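Local structure of acyl-coenzyme A oxidase acox-1.2 (Caenorhabditis elegans, 5K3J) at residues E488-R493 with L568-Y573; A443-K448 with P463-L468. The protein catalyses the FAD-dependent first step of peroxisomal beta-oxidation of ascaroside pheromone precursors, desaturating the five-carbon omega side chain of asc-omega-C5-CoA with oxygen as electron acceptor. All blocks are in the same frame, centred on the assembly; numbering follows the deposited sequence.

Contact 1 of 2, residues E488-R493 with L568-Y573; sequences ENMARR and LDVATY. With ATP (adenosine-5'-triphosphate), chain D.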
ATOM      1  N   GLU A 488      23.424   7.014 -17.782  1.00 70.66           N
ATOM      2  CA  GLU A 488      24.639   6.211 -17.799  1.00 66.28           C
ATOM      3  C   GLU A 488      25.548   6.697 -16.693  1.00 61.04           C
ATOM      4  O   GLU A 488      26.147   5.902 -15.970  1.00 58.23           O
ATOM      5  CB  GLU A 488      25.348   6.298 -19.142  1.00 72.52           C
ATOM      6  CG  GLU A 488      24.705   5.470 -20.227  1.00 80.04           C
ATOM      7  CD  GLU A 488      25.524   5.481 -21.493  1.00 84.42           C
ATOM      8  OE1 GLU A 488      26.582   6.144 -21.489  1.00 86.71           O
ATOM      9  OE2 GLU A 488      25.119   4.837 -22.485  1.00 79.83           O
ATOM     10  N   ASN A 489      25.637   8.018 -16.566  1.00 75.28           N
ATOM     11  CA  ASN A 489      26.185   8.632 -15.368  1.00 81.15           C
ATOM     12  C   ASN A 489      25.203   8.371 -14.226  1.00 85.02           C
ATOM     13  O   ASN A 489      24.269   7.583 -14.388  1.00 93.26           O
ATOM     14  CB  ASN A 489      26.426  10.129 -15.570  1.00 82.68           C
ATOM     15  CG  ASN A 489      27.165  10.432 -16.864  1.00 82.93           C
ATOM     16  OD1 ASN A 489      28.377  10.235 -16.967  1.00 86.64           O
ATOM     17  ND2 ASN A 489      26.435  10.923 -17.858  1.00 81.27           N
ATOM     18  N   MET A 490      25.396   9.019 -13.080  1.00 78.30           N
ATOM     19  CA  MET A 490      24.634   8.690 -11.868  1.00 75.59           C
ATOM     20  C   MET A 490      24.817   7.220 -11.501  1.00 73.82           C
ATOM     21  O   MET A 490      25.371   6.890 -10.453  1.00 73.99           O
ATOM     22  CB  MET A 490      23.136   8.982 -12.033  1.00 71.19           C
ATOM     23  CG  MET A 490      22.772  10.402 -12.387  1.00 69.34           C
ATOM     24  SD  MET A 490      20.977  10.604 -12.362  1.00 70.58           S
ATOM     25  CE  MET A 490      20.495   9.751 -13.855  1.00 72.52           C
ATOM     26  N   ALA A 491      24.320   6.346 -12.375  1.00 53.80           N
ATOM     27  CA  ALA A 491      24.507   4.905 -12.259  1.00 58.49           C
ATOM     28  C   ALA A 491      25.982   4.551 -12.103  1.00 61.11           C
ATOM     29  O   ALA A 491      26.402   4.071 -11.050  1.00 69.09           O
ATOM     30  CB  ALA A 491      23.924   4.200 -13.475  1.00 57.38           C
ATOM     31  N   ARG A 492      26.755   4.790 -13.161  1.00 70.42           N
ATOM     32  CA  ARG A 492      28.201   4.583 -13.149  1.00 70.39           C
ATOM     33  C   ARG A 492      28.845   5.268 -11.952  1.00 63.53           C
ATOM     34  O   ARG A 492      29.710   4.697 -11.287  1.00 61.47           O
ATOM     35  CB  ARG A 492      28.824   5.111 -14.441  1.00 72.25           C
ATOM     36  CG  ARG A 492      30.345   5.104 -14.454  1.00 72.03           C
ATOM     37  CD  ARG A 492      30.902   5.914 -15.621  1.00 72.77           C
ATOM     38  NE  ARG A 492      30.314   5.529 -16.902  1.00 69.09           N
ATOM     39  CZ  ARG A 492      29.458   6.280 -17.589  1.00 65.63           C
ATOM     40  NH1 ARG A 492      29.089   7.467 -17.120  1.00 67.10           N
ATOM     41  NH2 ARG A 492      28.974   5.850 -18.746  1.00 60.46           N
ATOM     42  N   ARG A 493      28.410   6.499 -11.697  1.00 74.66           N
ATOM     43  CA  ARG A 493      28.862   7.283 -10.552  1.00 76.95           C
ATOM     44  C   ARG A 493      28.698   6.493  -9.259  1.00 80.31           C
ATOM     45  O   ARG A 493      29.678   6.157  -8.595  1.00 76.54           O
ATOM     46  CB  ARG A 493      28.076   8.595 -10.466  1.00 79.30           C
ATOM     47  CG  ARG A 493      28.898   9.836 -10.137  1.00 76.56           C
ATOM     48  CD  ARG A 493      29.377   9.853  -8.694  1.00 74.89           C
ATOM     49  NE  ARG A 493      30.753   9.379  -8.575  1.00 77.43           N
ATOM     50  CZ  ARG A 493      31.541   9.626  -7.534  1.00 76.48           C
ATOM     51  NH1 ARG A 493      32.780   9.151  -7.513  1.00 78.26           N
ATOM     52  NH2 ARG A 493      31.094  10.351  -6.517  1.00 76.61           N
ATOM     53  N   LEU A 568      14.007  13.668 -12.594  1.00 63.33           N
ATOM     54  CA  LEU A 568      13.739  14.584 -11.495  1.00 65.06           C
ATOM     55  C   LEU A 568      13.637  13.827 -10.174  1.00 69.73           C
ATOM     56  O   LEU A 568      14.023  14.337  -9.120  1.00 62.46           O
ATOM     57  CB  LEU A 568      12.454  15.367 -11.766  1.00 62.84           C
ATOM     58  CG  LEU A 568      12.023  16.428 -10.754  1.00 63.81           C
ATOM     59  CD1 LEU A 568      13.204  17.294 -10.352  1.00 63.08           C
ATOM     60  CD2 LEU A 568      10.907  17.278 -11.340  1.00 62.51           C
ATOM     61  N   ASP A 569      13.127  12.601 -10.245  1.00 74.42           N
ATOM     62  CA  ASP A 569      12.986  11.755  -9.067  1.00 77.17           C
ATOM     63  C   ASP A 569      14.354  11.350  -8.524  1.00 75.62           C
ATOM     64  O   ASP A 569      14.481  10.965  -7.363  1.00 77.88           O
ATOM     65  CB  ASP A 569      12.156  10.510  -9.399  1.00 74.66           C
ATOM     66  CG  ASP A 569      11.774   9.716  -8.164  1.00 73.82           C
ATOM     67  OD1 ASP A 569      11.349  10.338  -7.168  1.00 63.54           O
ATOM     68  OD2 ASP A 569      11.903   8.473  -8.189  1.00 75.99           O
ATOM     69  N   VAL A 570      15.373  11.445  -9.374  1.00 69.80           N
ATOM     70  CA  VAL A 570      16.730  11.053  -9.010  1.00 76.11           C
ATOM     71  C   VAL A 570      17.717  12.206  -9.177  1.00 72.76           C
ATOM     72  O   VAL A 570      18.918  11.983  -9.337  1.00 63.86           O
ATOM     73  CB  VAL A 570      17.218   9.861  -9.859  1.00 80.72           C
ATOM     74  CG1 VAL A 570      16.340   8.644  -9.622  1.00 86.07           C
ATOM     75  CG2 VAL A 570      17.237  10.233 -11.336  1.00 80.43           C
ATOM     76  N   ALA A 571      17.205  13.433  -9.133  1.00 73.54           N
ATOM     77  CA  ALA A 571      18.013  14.625  -9.391  1.00 65.14           C
ATOM     78  C   ALA A 571      19.231  14.709  -8.475  1.00 61.02           C
ATOM     79  O   ALA A 571      20.311  15.101  -8.912  1.00 63.03           O
ATOM     80  CB  ALA A 571      17.163  15.881  -9.247  1.00 63.46           C
ATOM     81  N   THR A 572      19.048  14.323  -7.215  1.00 46.14           N
ATOM     82  CA  THR A 572      20.119  14.309  -6.220  1.00 47.07           C
ATOM     83  C   THR A 572      21.382  13.619  -6.740  1.00 49.63           C
ATOM     84  O   THR A 572      22.502  14.020  -6.419  1.00 51.28           O
ATOM     85  CB  THR A 572      19.633  13.621  -4.928  1.00 42.80           C
ATOM     86  OG1 THR A 572      18.634  14.441  -4.309  1.00 42.12           O
ATOM     87  CG2 THR A 572      20.778  13.399  -3.949  1.00 42.10           C
ATOM     88  N   TYR A 573      21.190  12.600  -7.569  1.00 69.56           N
ATOM     89  CA  TYR A 573      22.302  11.922  -8.223  1.00 78.96           C
ATOM     90  C   TYR A 573      22.700  12.631  -9.516  1.00 85.49           C
ATOM     91  O   TYR A 573      23.857  12.581  -9.931  1.00 93.40           O
ATOM     92  CB  TYR A 573      21.944  10.464  -8.518  1.00 80.14           C
ATOM     93  CG  TYR A 573      21.655   9.640  -7.286  1.00 76.88           C
ATOM     94  CD1 TYR A 573      22.613   9.488  -6.293  1.00 71.90           C
ATOM     95  CD2 TYR A 573      20.433   8.999  -7.123  1.00 76.72           C
ATOM     96  CE1 TYR A 573      22.359   8.734  -5.166  1.00 72.82           C
ATOM     97  CE2 TYR A 573      20.171   8.240  -5.998  1.00 79.60           C
ATOM     98  CZ  TYR A 573      21.138   8.111  -5.024  1.00 77.43           C
ATOM     99  OH  TYR A 573      20.879   7.357  -3.903  1.00 73.68           O
TER
HETATM  100  PG  ATP D 702      17.196   6.930  -3.752  1.00 59.59           P
HETATM  101  O1G ATP D 702      18.538   6.432  -4.232  1.00 56.67           O
HETATM  102  O2G ATP D 702      17.247   7.658  -2.429  1.00 57.30           O
HETATM  103  O3G ATP D 702      16.370   7.615  -4.815  1.00 55.49           O
HETATM  104  PB  ATP D 702      14.980   5.617  -2.647  1.00 62.02           P
HETATM  105  O1B ATP D 702      13.889   5.148  -3.583  1.00 53.05           O
HETATM  106  O2B ATP D 702      14.846   6.946  -1.941  1.00 59.57           O
HETATM  107  O3B ATP D 702      16.385   5.572  -3.434  1.00 62.15           O
HETATM  108  PA  ATP D 702      16.046   4.790  -0.217  1.00 50.60           P
HETATM  109  O1A ATP D 702      17.271   3.904  -0.176  1.00 43.74           O
HETATM  110  O2A ATP D 702      16.197   6.290  -0.119  1.00 45.88           O
HETATM  111  O3A ATP D 702      15.221   4.459  -1.558  1.00 51.54           O
HETATM  112  O5' ATP D 702      15.024   4.308   0.926  1.00 52.01           O
HETATM  113  C5' ATP D 702      13.711   4.862   1.004  1.00 44.70           C
HETATM  114  C4' ATP D 702      12.777   3.725   1.378  1.00 44.88           C
HETATM  115  O4' ATP D 702      12.266   3.078   0.207  1.00 43.77           O
HETATM  116  C3' ATP D 702      13.540   2.690   2.186  1.00 44.37           C
HETATM  117  O3' ATP D 702      12.876   2.468   3.432  1.00 41.39           O
HETATM  118  C2' ATP D 702      13.520   1.433   1.342  1.00 43.42           C
HETATM  119  O2' ATP D 702      13.280   0.269   2.135  1.00 47.76           O
HETATM  120  C1' ATP D 702      12.393   1.661   0.345  1.00 42.22           C
HETATM  121  N9  ATP D 702      12.684   1.039  -0.972  1.00 46.01           N
HETATM  122  C8  ATP D 702      13.497   1.546  -1.915  1.00 45.83           C
HETATM  123  N7  ATP D 702      13.550   0.744  -3.007  1.00 48.05           N
HETATM  124  C5  ATP D 702      12.749  -0.309  -2.771  1.00 42.58           C
HETATM  125  C6  ATP D 702      12.350  -1.531  -3.507  1.00 41.20           C
HETATM  126  N6  ATP D 702      12.825  -1.796  -4.750  1.00 43.15           N
HETATM  127  N1  ATP D 702      11.486  -2.371  -2.893  1.00 40.06           N
HETATM  128  C2  ATP D 702      11.004  -2.121  -1.661  1.00 41.86           C
HETATM  129  N3  ATP D 702      11.326  -1.037  -0.936  1.00 41.09           N
HETATM  130  C4  ATP D 702      12.179  -0.109  -1.429  1.00 44.78           C
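Y573, whose CB packs on M490, has the ATP oxygen O1G at the edge of its ring and in the ring plane; its OH donates a hydrogen bond of 2.5 Å to O1G, on the gamma phosphate. The other flat group, the R492 guanidinium, lies on the far side of helix 481-507 with E488 O over one face. E488 OE1 and N489 CG stand at its edge in plane, and the salt bridge from R492 NH2 to E488 OE1 is long at 3.7 Å. Between the segments the contact rests on M490. Its CG comes to 3.5 Å from Y573 O and 4.0 Å from Y573 CB, and its SD lies 3.9 Å from V570 CG2. The chain is extended at chi2 and then bends at chi3 (-74°), which brings CE to 4.1 Å from V570 CG2; the two side chains cross at about a right angle. This buried packing belongs to the all-helical C-terminal part of the acyl-CoA oxidase fold, where kinked helix 481-507 meets the break after helix 549-569. Y573 N bonds to V570 O (2.9 Å), closing the short turn that follows the break. The ATP is shared across the dimer: R528 of this chain and Q402 and H340 of the second subunit also hydrogen-bond to it. R525 and L529 of helix 520-543 pack against Y573, and R587 of the second subunit touches it.

Contact 2 of 2, residues A443-K448 with P463-L468; sequences ARYLVK and PVASYL. With 6QA (~{S}-[2-[3-[[(2~{R})-4-[[[(2~{R},3~{S},4~{R},5~{R})-5-(6-aminopurin-9-yl)-4-oxidanyl-3-phosphonooxy-oxolan-2-yl]methoxy-oxidanyl-phosphoryl]oxy-oxidanyl-phosphoryl]oxy-3,3-dimethyl-2-oxidanyl-butanoyl]amino]propanoylamino]ethyl] 5-[(2~{R},3~{R},5~{R},6~{S})-6-methyl-3,5-bis(oxidanyl)oxan-2-yl]oxypentanethioate), chain E.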
ATOM      1  N   ALA A 443      23.703  -5.898  -6.917  1.00 50.92           N
ATOM      2  CA  ALA A 443      24.809  -5.083  -6.436  1.00 51.78           C
ATOM      3  C   ALA A 443      26.117  -5.868  -6.450  1.00 53.33           C
ATOM      4  O   ALA A 443      27.190  -5.294  -6.639  1.00 55.66           O
ATOM      5  CB  ALA A 443      24.516  -4.571  -5.041  1.00 51.37           C
ATOM      6  N   ARG A 444      26.025  -7.179  -6.244  1.00 69.05           N
ATOM      7  CA  ARG A 444      27.197  -8.044  -6.300  1.00 71.02           C
ATOM      8  C   ARG A 444      27.707  -8.164  -7.730  1.00 72.64           C
ATOM      9  O   ARG A 444      28.911  -8.254  -7.969  1.00 69.60           O
ATOM     10  CB  ARG A 444      26.876  -9.427  -5.733  1.00 73.30           C
ATOM     11  CG  ARG A 444      26.745  -9.448  -4.225  1.00 80.59           C
ATOM     12  CD  ARG A 444      27.433 -10.661  -3.633  1.00 84.00           C
ATOM     13  NE  ARG A 444      27.655 -10.533  -2.195  1.00 82.69           N
ATOM     14  CZ  ARG A 444      28.832 -10.722  -1.606  1.00 81.00           C
ATOM     15  NH1 ARG A 444      28.947 -10.591  -0.291  1.00 78.20           N
ATOM     16  NH2 ARG A 444      29.894 -11.046  -2.333  1.00 80.77           N
ATOM     17  N   TYR A 445      26.778  -8.164  -8.679  1.00 61.35           N
ATOM     18  CA  TYR A 445      27.117  -8.225 -10.095  1.00 66.75           C
ATOM     19  C   TYR A 445      27.639  -6.880 -10.569  1.00 63.36           C
ATOM     20  O   TYR A 445      28.306  -6.791 -11.598  1.00 63.16           O
ATOM     21  CB  TYR A 445      25.893  -8.663 -10.899  1.00 68.94           C
ATOM     22  CG  TYR A 445      25.908  -8.364 -12.388  1.00 71.96           C
ATOM     23  CD1 TYR A 445      26.487  -9.247 -13.296  1.00 74.86           C
ATOM     24  CD2 TYR A 445      25.297  -7.220 -12.889  1.00 75.89           C
ATOM     25  CE1 TYR A 445      26.480  -8.978 -14.660  1.00 77.85           C
ATOM     26  CE2 TYR A 445      25.286  -6.946 -14.244  1.00 75.74           C
ATOM     27  CZ  TYR A 445      25.878  -7.826 -15.125  1.00 77.13           C
ATOM     28  OH  TYR A 445      25.867  -7.553 -16.475  1.00 76.68           O
ATOM     29  N   LEU A 446      27.337  -5.836  -9.804  1.00 52.95           N
ATOM     30  CA  LEU A 446      27.819  -4.494 -10.101  1.00 50.44           C
ATOM     31  C   LEU A 446      29.222  -4.288  -9.538  1.00 44.77           C
ATOM     32  O   LEU A 446      30.054  -3.629 -10.162  1.00 44.96           O
ATOM     33  CB  LEU A 446      26.862  -3.438  -9.544  1.00 47.03           C
ATOM     34  CG  LEU A 446      25.514  -3.309 -10.257  1.00 45.23           C
ATOM     35  CD1 LEU A 446      24.734  -2.110  -9.729  1.00 44.76           C
ATOM     36  CD2 LEU A 446      25.706  -3.219 -11.767  1.00 47.85           C
ATOM     37  N   VAL A 447      29.479  -4.852  -8.360  1.00 47.50           N
ATOM     38  CA  VAL A 447      30.815  -4.820  -7.779  1.00 49.78           C
ATOM     39  C   VAL A 447      31.775  -5.580  -8.670  1.00 47.82           C
ATOM     40  O   VAL A 447      32.804  -5.049  -9.075  1.00 47.81           O
ATOM     41  CB  VAL A 447      30.846  -5.424  -6.362  1.00 52.34           C
ATOM     42  CG1 VAL A 447      32.287  -5.630  -5.905  1.00 53.77           C
ATOM     43  CG2 VAL A 447      30.091  -4.536  -5.390  1.00 53.86           C
ATOM     44  N   LYS A 448      31.418  -6.818  -8.991  1.00 64.34           N
ATOM     45  CA  LYS A 448      32.261  -7.668  -9.819  1.00 67.83           C
ATOM     46  C   LYS A 448      32.459  -7.069 -11.209  1.00 68.98           C
ATOM     47  O   LYS A 448      33.505  -7.259 -11.825  1.00 72.57           O
ATOM     48  CB  LYS A 448      31.665  -9.079  -9.916  1.00 66.41           C
ATOM     49  CG  LYS A 448      30.559  -9.261 -10.953  1.00 66.32           C
ATOM     50  CD  LYS A 448      31.114  -9.872 -12.237  1.00 67.80           C
ATOM     51  CE  LYS A 448      30.056 -10.025 -13.318  1.00 68.37           C
ATOM     52  NZ  LYS A 448      30.668 -10.518 -14.585  1.00 64.85           N
ATOM     53  N   PRO A 463      26.953  -6.238 -22.658  1.00 62.97           N
ATOM     54  CA  PRO A 463      26.473  -4.955 -23.183  1.00 63.86           C
ATOM     55  C   PRO A 463      25.714  -4.157 -22.127  1.00 69.22           C
ATOM     56  O   PRO A 463      25.717  -2.927 -22.150  1.00 65.45           O
ATOM     57  CB  PRO A 463      25.540  -5.364 -24.330  1.00 62.73           C
ATOM     58  CG  PRO A 463      25.859  -6.808 -24.612  1.00 61.75           C
ATOM     59  CD  PRO A 463      26.289  -7.382 -23.306  1.00 63.06           C
ATOM     60  N   VAL A 464      25.069  -4.865 -21.208  1.00 69.32           N
ATOM     61  CA  VAL A 464      24.317  -4.225 -20.137  1.00 69.58           C
ATOM     62  C   VAL A 464      25.266  -3.508 -19.181  1.00 65.89           C
ATOM     63  O   VAL A 464      24.960  -2.427 -18.677  1.00 63.21           O
ATOM     64  CB  VAL A 464      23.472  -5.248 -19.350  1.00 76.21           C
ATOM     65  CG1 VAL A 464      22.591  -4.543 -18.332  1.00 78.16           C
ATOM     66  CG2 VAL A 464      22.623  -6.085 -20.296  1.00 77.81           C
ATOM     67  N   ALA A 465      26.425  -4.113 -18.943  1.00 68.33           N
ATOM     68  CA  ALA A 465      27.399  -3.563 -18.006  1.00 68.47           C
ATOM     69  C   ALA A 465      28.397  -2.629 -18.689  1.00 66.64           C
ATOM     70  O   ALA A 465      29.041  -1.816 -18.026  1.00 69.12           O
ATOM     71  CB  ALA A 465      28.134  -4.690 -17.298  1.00 69.62           C
ATOM     72  N   SER A 466      28.507  -2.762 -20.011  1.00 79.40           N
ATOM     73  CA  SER A 466      29.445  -2.006 -20.845  1.00 82.49           C
ATOM     74  C   SER A 466      29.687  -0.559 -20.425  1.00 83.49           C
ATOM     75  O   SER A 466      30.833  -0.118 -20.329  1.00 83.27           O
ATOM     76  CB  SER A 466      28.955  -2.008 -22.293  1.00 84.72           C
ATOM     77  OG  SER A 466      29.376  -0.833 -22.970  1.00 84.85           O
ATOM     78  N   TYR A 467      28.603   0.170 -20.170  1.00 57.17           N
ATOM     79  CA  TYR A 467      28.669   1.605 -19.907  1.00 56.79           C
ATOM     80  C   TYR A 467      29.478   1.954 -18.661  1.00 55.99           C
ATOM     81  O   TYR A 467      29.784   3.122 -18.425  1.00 51.84           O
ATOM     82  CB  TYR A 467      27.255   2.181 -19.770  1.00 57.41           C
ATOM     83  CG  TYR A 467      26.595   1.875 -18.442  1.00 63.49           C
ATOM     84  CD1 TYR A 467      25.935   0.671 -18.231  1.00 62.85           C
ATOM     85  CD2 TYR A 467      26.631   2.793 -17.397  1.00 64.70           C
ATOM     86  CE1 TYR A 467      25.332   0.390 -17.015  1.00 64.95           C
ATOM     87  CE2 TYR A 467      26.034   2.520 -16.180  1.00 68.53           C
ATOM     88  CZ  TYR A 467      25.385   1.317 -15.994  1.00 68.23           C
ATOM     89  OH  TYR A 467      24.787   1.044 -14.784  1.00 68.85           O
ATOM     90  N   LEU A 468      29.807   0.947 -17.859  1.00 73.16           N
ATOM     91  CA  LEU A 468      30.552   1.168 -16.626  1.00 79.75           C
ATOM     92  C   LEU A 468      32.032   1.432 -16.889  1.00 83.79           C
ATOM     93  O   LEU A 468      32.674   2.178 -16.150  1.00 91.02           O
ATOM     94  CB  LEU A 468      30.392  -0.028 -15.684  1.00 79.96           C
ATOM     95  CG  LEU A 468      29.007  -0.238 -15.068  1.00 81.43           C
ATOM     96  CD1 LEU A 468      28.954  -1.566 -14.337  1.00 83.35           C
ATOM     97  CD2 LEU A 468      28.643   0.905 -14.129  1.00 82.43           C
TER
HETATM   98  P26 6QA E 703      22.166 -19.011  -2.037  1.00 90.58           P
HETATM   99  P29 6QA E 703      25.166 -18.883  -2.334  1.00 86.58           P
HETATM  100  P50 6QA E 703      28.592 -13.720  -5.627  1.00112.46           P
HETATM  101  O01 6QA E 703       2.912 -13.105  -9.993  1.00 50.87           O
HETATM  102  C02 6QA E 703       3.521 -14.408 -10.129  1.00 45.64           C
HETATM  103  C03 6QA E 703       3.251 -15.049  -8.758  1.00 45.10           C
HETATM  104  O04 6QA E 703       3.991 -16.167  -8.571  1.00 44.72           O
HETATM  105  C05 6QA E 703       5.320 -15.965  -8.210  1.00 47.76           C
HETATM  106  C06 6QA E 703       5.552 -16.658  -6.839  1.00 47.56           C
HETATM  107  C07 6QA E 703       7.017 -17.149  -6.806  1.00 48.76           C
HETATM  108  C08 6QA E 703       7.126 -18.304  -5.812  1.00 49.84           C
HETATM  109  C09 6QA E 703       8.103 -18.002  -4.754  1.00 49.74           C
HETATM  110  S10 6QA E 703       9.377 -19.344  -4.509  1.00 51.99           S
HETATM  111  C11 6QA E 703      11.091 -18.750  -4.547  1.00 46.57           C
HETATM  112  C12 6QA E 703      11.276 -17.270  -4.382  1.00 43.07           C
HETATM  113  N13 6QA E 703      12.251 -17.069  -3.378  1.00 45.35           N
HETATM  114  C14 6QA E 703      13.521 -16.436  -3.672  1.00 49.09           C
HETATM  115  C15 6QA E 703      14.575 -16.214  -2.529  1.00 54.71           C
HETATM  116  C16 6QA E 703      15.895 -16.937  -2.961  1.00 59.95           C
HETATM  117  N17 6QA E 703      17.079 -16.085  -2.738  1.00 65.17           N
HETATM  118  C18 6QA E 703      18.379 -16.750  -2.582  1.00 73.70           C
HETATM  119  C19 6QA E 703      19.625 -15.897  -2.353  1.00 80.37           C
HETATM  120  O20 6QA E 703      19.239 -14.554  -2.165  1.00 82.15           O
HETATM  121  C21 6QA E 703      20.607 -15.984  -3.556  1.00 83.77           C
HETATM  122  C22 6QA E 703      21.877 -15.172  -3.046  1.00 85.34           C
HETATM  123  C23 6QA E 703      19.924 -15.373  -4.823  1.00 78.42           C
HETATM  124  C24 6QA E 703      21.073 -17.389  -3.927  1.00 86.07           C
HETATM  125  O25 6QA E 703      22.232 -17.794  -3.172  1.00 84.07           O
HETATM  126  O27 6QA E 703      21.235 -18.682  -0.860  1.00 84.95           O
HETATM  127  O28 6QA E 703      23.769 -19.215  -1.489  1.00 95.15           O
HETATM  128  O30 6QA E 703      25.812 -20.229  -2.679  1.00 79.34           O
HETATM  129  O31 6QA E 703      24.791 -17.962  -3.689  1.00 91.89           O
HETATM  130  C32 6QA E 703      25.378 -16.739  -3.927  1.00 89.34           C
HETATM  131  C33 6QA E 703      26.456 -16.953  -5.071  1.00 92.10           C
HETATM  132  O34 6QA E 703      25.999 -17.712  -5.992  1.00 92.25           O
HETATM  133  C35 6QA E 703      25.836 -16.867  -7.372  1.00 88.92           C
HETATM  134  N36 6QA E 703      24.450 -17.008  -7.849  1.00 85.42           N
HETATM  135  C37 6QA E 703      23.349 -16.922  -7.097  1.00 89.93           C
HETATM  136  N38 6QA E 703      22.251 -17.109  -7.831  1.00 81.66           N
HETATM  137  C39 6QA E 703      22.647 -17.332  -9.117  1.00 81.50           C
HETATM  138  C40 6QA E 703      24.042 -17.278  -9.134  1.00 84.99           C
HETATM  139  N41 6QA E 703      24.699 -17.474 -10.309  1.00 86.01           N
HETATM  140  C42 6QA E 703      24.011 -17.709 -11.426  1.00 85.72           C
HETATM  141  N43 6QA E 703      22.664 -17.775 -11.448  1.00 81.54           N
HETATM  142  C44 6QA E 703      21.955 -17.596 -10.333  1.00 81.58           C
HETATM  143  N45 6QA E 703      20.490 -17.667 -10.356  1.00 77.48           N
HETATM  144  C46 6QA E 703      26.158 -15.634  -7.127  1.00 91.30           C
HETATM  145  O47 6QA E 703      27.194 -15.160  -8.102  1.00 96.43           O
HETATM  146  C48 6QA E 703      26.735 -15.583  -5.715  1.00 96.39           C
HETATM  147  O49 6QA E 703      28.101 -15.330  -5.726  1.00100.31           O
HETATM  148  O51 6QA E 703      29.344 -13.522  -4.344  1.00 94.74           O
HETATM  149  O52 6QA E 703      27.364 -12.795  -5.665  1.00101.91           O
HETATM  150  O53 6QA E 703      29.457 -13.388  -6.812  1.00 99.62           O
HETATM  151  O54 6QA E 703      26.098 -18.088  -1.453  1.00 84.32           O
HETATM  152  O55 6QA E 703      21.706 -20.301  -2.689  1.00 93.63           O
HETATM  153  O56 6QA E 703      18.452 -17.943  -2.618  1.00 68.79           O
HETATM  154  O57 6QA E 703      13.796 -16.080  -4.769  1.00 52.24           O
HETATM  155  O58 6QA E 703       7.982 -16.949  -4.139  1.00 46.08           O
HETATM  156  O59 6QA E 703       1.854 -15.425  -8.620  1.00 41.16           O
HETATM  157  C60 6QA E 703       1.417 -16.304  -9.663  1.00 40.44           C
HETATM  158  C61 6QA E 703      -0.008 -16.629  -9.275  1.00 39.77           C
HETATM  159  C62 6QA E 703       1.583 -15.636 -11.053  1.00 44.63           C
HETATM  160  C63 6QA E 703       2.953 -15.149 -11.272  1.00 44.83           C
HETATM  161  O64 6QA E 703       1.275 -16.623 -12.099  1.00 49.78           O
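Y445 extends from helix 435-450 and meets the loop 463-468 with the far end of its side chain. From CB, CG stands anti to the backbone N (chi1 161°), and this brings the tip close to the loop although CB itself does not point at it. Part-way along, Y445 CD2 lies 4.2 Å from L446 CD2. On the other flank, Y445 CD1 is 3.7 Å from K448 CE. Further out, CZ comes to 4.4 Å from A465 CB, a methyl that approaches the ring obliquely. At the tip, OH is 3.7 Å from the same A465 CB and 4.4 Å from V464 CB, meeting carbon atoms of the loop. D380 and A383 of helix 379-405 also pack against Y445. Helix 435-450 is one of the helices of the acyl-CoA dehydrogenase-like core; the chain leaves it, crosses an irregular connection and enters helix 481-507, and the segment 463-468 is part of that connection folded back on the helix it came from. L468 N bonds to A465 O (2.9 Å) within this turn, and the CB atoms of V464, A465 and L468 point toward the helix. The second touch is looser: L446 CD2 and L468 CD1 approach to 4.5 Å, with H530 of helix 520-543 beside L446 and A495 of helix 481-507 against L468. Elsewhere on the same helix R444 lines the substrate pocket. Its NH2 lies 3.2 Å from O51 of the CoA ribose phosphate, and W516 engages the guanidinium in a cation-pi interaction.

In the fold
Both contacts bury nearly equal areas, with centres about 16 Å apart; every touching residue of contact 1 is buried, while contact 2 has partly exposed V464 at its margin. Contact 2 packs the connection that follows helix 435-450 back on that helix, and contact 1 begins on the next helix, 481-507. Y467 joins them: its O is probably hydrogen-bonded to R492 NH2 (2.9 Å), its ring and hydroxyl pack against E488 O and the A491 methyl. Apolar packing dominates each, led by a methionine in contact 1 and by a tyrosine and leucines in contact 2. Contact 1 reaches ATP at the dimer interface; beside contact 2, R444 lies at the CoA phosphate, and no other protein chain touches its segments.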